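Local coordinates for protein ectonucleoside triphosphate diphosphohydrolase 4 (Homo sapiens, PDB 6WG5) that belongs to the GDA1/CD39 nucleoside phosphatase family, whose fold is related to that of the actin-like ATPases, at residues Ile73-Met76 / Lys82-Val85; Ala133-Arg136 / Gln142-Ala145; Gly399-Ala404 / Glu451-Gly456. One frame throughout, in Å; residues are numbered along the deposited sequence.

Interaction 1. Residues Ile73-Met76 / Lys82-Val85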
loop_
_atom_site.group_PDB
_atom_site.type_symbol
_atom_site.label_atom_id
_atom_site.label_comp_id
_atom_site.label_asym_id
_atom_site.label_seq_id
_atom_site.Cartn_x
_atom_site.Cartn_y
_atom_site.Cartn_z
ATOM N N ILE A 73 -20.135 0.680 -1.541
ATOM C CA ILE A 73 -19.598 1.082 -0.245
ATOM C C ILE A 73 -18.911 2.433 -0.368
ATOM O O ILE A 73 -18.166 2.693 -1.323
ATOM C CB ILE A 73 -18.637 0.005 0.294
ATOM C CG1 ILE A 73 -19.404 -1.298 0.533
ATOM C CG2 ILE A 73 -17.957 0.482 1.579
ATOM C CD1 ILE A 73 -18.580 -2.412 1.148
ATOM N N ARG A 74 -19.159 3.299 0.615
ATOM C CA ARG A 74 -18.560 4.623 0.683
ATOM C C ARG A 74 -18.283 4.960 2.138
ATOM O O ARG A 74 -18.903 4.411 3.052
ATOM C CB ARG A 74 -19.472 5.699 0.080
ATOM C CG ARG A 74 -20.032 5.369 -1.289
ATOM C CD ARG A 74 -21.195 6.283 -1.634
ATOM N NE ARG A 74 -21.675 6.068 -2.996
ATOM C CZ ARG A 74 -21.128 6.614 -4.079
ATOM N NH1 ARG A 74 -20.074 7.413 -3.969
ATOM N NH2 ARG A 74 -21.637 6.357 -5.276
ATOM N N GLN A 75 -17.342 5.874 2.352
ATOM C CA GLN A 75 -17.128 6.406 3.689
ATOM C C GLN A 75 -18.356 7.180 4.143
ATOM O O GLN A 75 -18.927 7.973 3.389
ATOM C CB GLN A 75 -15.903 7.321 3.721
ATOM C CG GLN A 75 -14.574 6.597 3.739
ATOM C CD GLN A 75 -13.438 7.503 4.169
ATOM O OE1 GLN A 75 -13.181 7.669 5.362
ATOM N NE2 GLN A 75 -12.755 8.100 3.199
ATOM N N MET A 76 -18.770 6.945 5.386
ATOM C CA MET A 76 -19.876 7.706 5.944
ATOM C C MET A 76 -19.502 9.181 6.030
ATOM O O MET A 76 -18.338 9.541 6.227
ATOM C CB MET A 76 -20.249 7.174 7.327
ATOM C CG MET A 76 -21.529 7.773 7.883
ATOM S SD MET A 76 -21.920 7.194 9.542
ATOM C CE MET A 76 -23.499 8.002 9.801
ATOM N N LYS A 82 -17.913 15.474 6.276
ATOM C CA LYS A 82 -16.559 14.979 6.455
ATOM C C LYS A 82 -16.573 13.465 6.636
ATOM O O LYS A 82 -17.552 12.908 7.144
ATOM C CB LYS A 82 -15.890 15.621 7.678
ATOM C CG LYS A 82 -15.788 17.132 7.615
ATOM C CD LYS A 82 -14.857 17.589 6.504
ATOM C CE LYS A 82 -14.727 19.103 6.485
ATOM N NZ LYS A 82 -13.798 19.569 5.423
ATOM N N PRO A 83 -15.503 12.773 6.245
ATOM C CA PRO A 83 -15.460 11.321 6.453
ATOM C C PRO A 83 -15.446 10.981 7.936
ATOM O O PRO A 83 -14.698 11.571 8.720
ATOM C CB PRO A 83 -14.161 10.900 5.756
ATOM C CG PRO A 83 -13.313 12.120 5.768
ATOM C CD PRO A 83 -14.258 13.280 5.642
ATOM N N VAL A 84 -16.290 10.025 8.318
ATOM C CA VAL A 84 -16.412 9.600 9.708
ATOM C C VAL A 84 -15.178 8.797 10.099
ATOM O O VAL A 84 -15.161 7.567 9.976
ATOM C CB VAL A 84 -17.699 8.782 9.920
ATOM C CG1 VAL A 84 -17.797 8.278 11.357
ATOM C CG2 VAL A 84 -18.919 9.622 9.560
ATOM N N VAL A 85 -14.144 9.484 10.580
ATOM C CA VAL A 85 -12.888 8.849 10.960
ATOM C C VAL A 85 -12.411 9.452 12.273
ATOM O O VAL A 85 -12.592 10.648 12.524
ATOM C CB VAL A 85 -11.813 9.017 9.863
ATOM C CG1 VAL A 85 -10.521 8.312 10.258
ATOM C CG2 VAL A 85 -12.325 8.491 8.531
#
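Met76 and Val84 meet through backbone and side chain at once. The amide N of Val84 donates to Met76 O at 3.0 Å, with an N-H...O angle of 154°. The same oxygen receives a CA-H...O contact from Pro83 CA at 3.4 Å, so two successive residues of 82-85 close on a single carbonyl. Beside this bond the aliphatic part of Met76 passes Val84: Val84 CG2 lies 3.6 Å from Met76 CB and about as far from its CG. Because CG of Met76 is anti to the backbone N (chi1 -171°) and the rest of the chain is extended, the side chain runs on past the valine, with SD still near Val84 CG2 and only CE beyond it. Gln75 reaches across separately, its OE1 lying 3.4 Å from Pro83 CB and 3.4 Å from Val85 CG2, a polar atom resting on carbon rather than bonded to it.

Val84 is the centre of an inverse gamma turn, which leads the chain into strand 85-88. That strand and strand 74-75 both pair antiparallel with strand 53-61, in the mixed sheet that also holds strand 127-131, and the contact draws together the two ends of the link between them. Further out, backbone bonds tie Arg74 to Cys59 and Met76 to Val57. Side chains of Met76 and Val84 both pack on Val57 and on His116 of helix 107-116, where Phe112 also meets Val84. At the start of the returning segment, Asp78 OD1 takes the N-H of Lys82.

Interaction 2. Residues Ala133-Arg136 / Gln142-Ala145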
loop_
_atom_site.group_PDB
_atom_site.type_symbol
_atom_site.label_atom_id
_atom_site.label_comp_id
_atom_site.label_asym_id
_atom_site.label_seq_id
_atom_site.Cartn_x
_atom_site.Cartn_y
_atom_site.Cartn_z
ATOM N N ALA A 133 1.367 -4.257 11.755
ATOM C CA ALA A 133 2.743 -4.585 12.117
ATOM C C ALA A 133 2.967 -4.551 13.625
ATOM O O ALA A 133 3.808 -5.298 14.140
ATOM C CB ALA A 133 3.707 -3.624 11.423
ATOM N N GLY A 134 2.241 -3.696 14.346
ATOM C CA GLY A 134 2.452 -3.596 15.780
ATOM C C GLY A 134 2.233 -4.913 16.498
ATOM O O GLY A 134 2.983 -5.267 17.412
ATOM N N MET A 135 1.204 -5.658 16.096
ATOM C CA MET A 135 0.870 -6.924 16.733
ATOM C C MET A 135 1.569 -8.116 16.096
ATOM O O MET A 135 1.638 -9.182 16.720
ATOM C CB MET A 135 -0.643 -7.150 16.683
ATOM C CG MET A 135 -1.439 -6.212 17.576
ATOM S SD MET A 135 -1.603 -6.829 19.260
ATOM C CE MET A 135 -2.696 -8.230 19.006
ATOM N N ARG A 136 2.087 -7.963 14.876
ATOM C CA ARG A 136 2.711 -9.087 14.185
ATOM C C ARG A 136 3.990 -9.529 14.884
ATOM O O ARG A 136 4.298 -10.727 14.924
ATOM C CB ARG A 136 3.003 -8.705 12.735
ATOM C CG ARG A 136 2.271 -9.542 11.703
ATOM C CD ARG A 136 2.492 -8.974 10.313
ATOM N NE ARG A 136 1.356 -8.175 9.858
ATOM C CZ ARG A 136 1.445 -7.128 9.043
ATOM N NH1 ARG A 136 2.626 -6.719 8.594
ATOM N NH2 ARG A 136 0.347 -6.476 8.685
ATOM N N GLN A 142 0.860 -13.466 23.323
ATOM C CA GLN A 142 0.338 -12.165 23.726
ATOM C C GLN A 142 -0.630 -11.595 22.697
ATOM O O GLN A 142 -1.533 -10.833 23.061
ATOM C CB GLN A 142 1.499 -11.200 23.965
ATOM C CG GLN A 142 2.502 -11.714 24.985
ATOM C CD GLN A 142 3.769 -10.890 25.033
ATOM O OE1 GLN A 142 3.840 -9.805 24.458
ATOM N NE2 GLN A 142 4.785 -11.406 25.715
ATOM N N GLN A 143 -0.462 -11.943 21.418
ATOM C CA GLN A 143 -1.458 -11.576 20.417
ATOM C C GLN A 143 -2.828 -12.118 20.799
ATOM O O GLN A 143 -3.819 -11.379 20.822
ATOM C CB GLN A 143 -1.045 -12.103 19.041
ATOM C CG GLN A 143 0.113 -11.366 18.395
ATOM C CD GLN A 143 0.482 -11.945 17.043
ATOM O OE1 GLN A 143 -0.388 -12.322 16.257
ATOM N NE2 GLN A 143 1.779 -12.025 16.767
ATOM N N LYS A 144 -2.899 -13.415 21.109
ATOM C CA LYS A 144 -4.176 -14.031 21.450
ATOM C C LYS A 144 -4.782 -13.409 22.702
ATOM O O LYS A 144 -6.009 -13.303 22.811
ATOM C CB LYS A 144 -3.990 -15.536 21.639
ATOM C CG LYS A 144 -5.288 -16.315 21.766
ATOM C CD LYS A 144 -5.025 -17.788 22.041
ATOM C CE LYS A 144 -6.322 -18.565 22.197
ATOM N NZ LYS A 144 -6.335 -19.378 23.445
ATOM N N ALA A 145 -3.943 -12.995 23.655
ATOM C CA ALA A 145 -4.456 -12.375 24.872
ATOM C C ALA A 145 -5.231 -11.102 24.558
ATOM O O ALA A 145 -6.296 -10.855 25.135
ATOM C CB ALA A 145 -3.304 -12.075 25.830
#
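The beta-alpha-beta crossover between the parallel strands 127-131 and 167-169 carries two helices, the short 133-136 and the longer 140-157, and Met135 and Gln143 are where they touch. Gln143 lays its extended side chain against the backbone carbonyl of Met135, so that Met135 O lies over the face of the amide group, 2.8 Å from Gln143 NE2. The angle is too poor for a hydrogen bond. The amide is instead fixed by Leu138 O in the connecting turn, which accepts from NE2, so Gln143 bonds to the link between the helices while lying flat against the end of the first.

Both side chains also pack on Val169 of strand 167-169. Arg136 turns the other way: its NE donates to Ile170 O and its NH2 forms a salt bridge with Glu175, tying the first helix to the chain just beyond strand 167-169. Met135 answers Gln143 with its methyl group. The side chain is bent at chi2 (-87°) and again at chi3 (-69°), a curl that brings CE over the second helix, 3.8 Å from both CA and O of Gln143.

Interaction 3. Residues Gly399-Ala404 / Glu451-Gly456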
loop_
_atom_site.group_PDB
_atom_site.type_symbol
_atom_site.label_atom_id
_atom_site.label_comp_id
_atom_site.label_asym_id
_atom_site.label_seq_id
_atom_site.Cartn_x
_atom_site.Cartn_y
_atom_site.Cartn_z
ATOM N N GLY A 399 2.841 12.445 -11.169
ATOM C CA GLY A 399 1.844 11.996 -12.120
ATOM C C GLY A 399 2.395 10.973 -13.091
ATOM O O GLY A 399 3.152 10.082 -12.695
ATOM N N ASP A 400 2.031 11.092 -14.365
ATOM C CA ASP A 400 2.492 10.139 -15.366
ATOM C C ASP A 400 4.014 10.140 -15.432
ATOM O O ASP A 400 4.638 11.178 -15.677
ATOM C CB ASP A 400 1.894 10.474 -16.730
ATOM C CG ASP A 400 0.392 10.256 -16.778
ATOM O OD1 ASP A 400 -0.147 9.604 -15.857
ATOM O OD2 ASP A 400 -0.249 10.727 -17.743
ATOM N N TYR A 401 4.602 8.971 -15.211
ATOM C CA TYR A 401 6.049 8.827 -15.179
ATOM C C TYR A 401 6.614 8.721 -16.589
ATOM O O TYR A 401 6.027 8.081 -17.464
ATOM C CB TYR A 401 6.424 7.587 -14.368
ATOM C CG TYR A 401 7.890 7.231 -14.399
ATOM C CD1 TYR A 401 8.798 7.885 -13.579
ATOM C CD2 TYR A 401 8.364 6.230 -15.235
ATOM C CE1 TYR A 401 10.136 7.559 -13.595
ATOM C CE2 TYR A 401 9.704 5.896 -15.259
ATOM C CZ TYR A 401 10.585 6.564 -14.436
ATOM O OH TYR A 401 11.919 6.240 -14.448
ATOM N N ASN A 402 7.761 9.363 -16.803
ATOM C CA ASN A 402 8.493 9.273 -18.065
ATOM C C ASN A 402 9.976 9.218 -17.730
ATOM O O ASN A 402 10.533 10.191 -17.211
ATOM C CB ASN A 402 8.179 10.457 -18.978
ATOM C CG ASN A 402 8.951 10.405 -20.280
ATOM O OD1 ASN A 402 10.113 10.804 -20.340
ATOM N ND2 ASN A 402 8.308 9.913 -21.332
ATOM N N ALA A 403 10.613 8.084 -18.027
ATOM C CA ALA A 403 11.996 7.872 -17.609
ATOM C C ALA A 403 12.909 8.980 -18.124
ATOM O O ALA A 403 13.688 9.562 -17.362
ATOM C CB ALA A 403 12.484 6.507 -18.090
ATOM N N ALA A 404 12.826 9.284 -19.421
ATOM C CA ALA A 404 13.709 10.293 -20.000
ATOM C C ALA A 404 13.569 11.625 -19.275
ATOM O O ALA A 404 14.568 12.234 -18.874
ATOM C CB ALA A 404 13.412 10.459 -21.491
ATOM N N GLU A 451 16.183 2.624 -9.898
ATOM C CA GLU A 451 16.776 1.300 -10.048
ATOM C C GLU A 451 15.844 0.203 -9.547
ATOM O O GLU A 451 15.700 -0.834 -10.203
ATOM C CB GLU A 451 18.112 1.240 -9.308
ATOM C CG GLU A 451 19.228 1.999 -10.002
ATOM C CD GLU A 451 19.594 1.391 -11.341
ATOM O OE1 GLU A 451 19.342 0.185 -11.533
ATOM O OE2 GLU A 451 20.126 2.115 -12.207
ATOM N N VAL A 452 15.225 0.398 -8.382
ATOM C CA VAL A 452 14.234 -0.559 -7.895
ATOM C C VAL A 452 13.178 -0.808 -8.962
ATOM O O VAL A 452 12.761 -1.949 -9.198
ATOM C CB VAL A 452 13.603 -0.046 -6.586
ATOM C CG1 VAL A 452 12.428 -0.923 -6.157
ATOM C CG2 VAL A 452 14.647 0.009 -5.487
ATOM N N PHE A 453 12.741 0.256 -9.632
ATOM C CA PHE A 453 11.668 0.143 -10.613
ATOM C C PHE A 453 12.138 -0.582 -11.869
ATOM O O PHE A 453 11.538 -1.580 -12.283
ATOM C CB PHE A 453 11.145 1.542 -10.950
ATOM C CG PHE A 453 9.956 1.554 -11.871
ATOM C CD1 PHE A 453 8.755 0.979 -11.486
ATOM C CD2 PHE A 453 10.032 2.171 -13.108
ATOM C CE1 PHE A 453 7.658 1.001 -12.330
ATOM C CE2 PHE A 453 8.938 2.197 -13.956
ATOM C CZ PHE A 453 7.750 1.612 -13.564
ATOM N N HIS A 454 13.221 -0.103 -12.483
ATOM C CA HIS A 454 13.605 -0.565 -13.812
ATOM C C HIS A 454 14.506 -1.791 -13.808
ATOM O O HIS A 454 14.583 -2.477 -14.832
ATOM C CB HIS A 454 14.302 0.560 -14.579
ATOM C CG HIS A 454 13.375 1.646 -15.024
ATOM N ND1 HIS A 454 12.372 1.434 -15.946
ATOM C CD2 HIS A 454 13.295 2.951 -14.675
ATOM C CE1 HIS A 454 11.712 2.561 -16.141
ATOM N NE2 HIS A 454 12.255 3.497 -15.384
ATOM N N ARG A 455 15.194 -2.084 -12.705
ATOM C CA ARG A 455 16.059 -3.258 -12.663
ATOM C C ARG A 455 15.729 -4.148 -11.474
ATOM O O ARG A 455 15.978 -5.357 -11.513
ATOM C CB ARG A 455 17.531 -2.841 -12.634
ATOM C CG ARG A 455 18.138 -2.747 -14.028
ATOM C CD ARG A 455 19.658 -2.736 -14.016
ATOM N NE ARG A 455 20.204 -1.457 -13.574
ATOM C CZ ARG A 455 21.447 -1.050 -13.819
ATOM N NH1 ARG A 455 22.277 -1.816 -14.513
ATOM N NH2 ARG A 455 21.859 0.131 -13.377
ATOM N N GLY A 456 15.171 -3.572 -10.416
ATOM C CA GLY A 456 14.648 -4.380 -9.338
ATOM C C GLY A 456 13.452 -5.179 -9.810
ATOM O O GLY A 456 13.456 -6.412 -9.758
#
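An aromatic cluster of Tyr401, Phe453 and His454 joins the segment entering helix 403-414 to the last turns of helix 436-456. Its polar link is the hydrogen bond between Tyr401 OH and His454 NE2, 2.9 Å long, with either atom a possible donor. The hydroxyl comes in at the imidazole edge, in the plane of that ring. The two rings approach from opposite directions and meet rim to rim, their planes 38° apart. Phe453 presents its edge to the face of Tyr401 in an offset edge-to-face pair, with centroids 5.6 Å apart and planes at 76°; Tyr401 CE2 and Phe453 CE2 are 4.0 Å apart. On the helix itself, Phe453 CD2 lies over one face of the imidazole, so His454 is covered by its neighbour while its rim serves the tyrosine. Ala403 CB adds a looser contact, 4.1 Å from His454 NE2.

The cluster packs against the mixed sheet containing strands 221-225, 381-385 and 466-468. Backbone bonds join Gly399 to Thr468 and Tyr401 to Leu466, while Phe453 packs on Leu466 and on Leu223. With CG anti to the backbone N (chi1 173°), the Tyr401 ring extends from this sheet edge toward the helix. Right after it, Asn402 is the N-cap of helix 403-414, its OD1 accepting from Lys405 N. His454 has its rotation fixed at both nitrogens, since ND1 is bonded to Phe459 O. The helix finishes in a wider pi-type turn, where Glu451 O accepts from Arg455 N and Gly456 N. On the same helix, Arg455 grips the Glu451 carboxylate side-on, NE to OE1 at 2.8 Å and NH2 to OE2 at 2.9 Å, and Arg349 forms a second salt bridge to OE2.

How the interactions relate
From the N terminus the three contacts follow in series, none enclosing or crossing another. Interaction 1 closes the loop between strands 74-75 and 85-88, which share strand 53-61 as partner, with residues 77-81 between its segments. Interaction 2 closes another link of five residues, 137-141, at a corner between helices, after strand 127-131 of that same sheet; the centres of the two contacts are 28 Å apart. Interaction 3 spans 46 residues, 35 of them helical, and brings the two ends of that long, mostly helical excursion together beside the other mixed sheet. It lies across the chain's centre from both, with its centre 34 Å from interaction 1 and 37 Å from interaction 2.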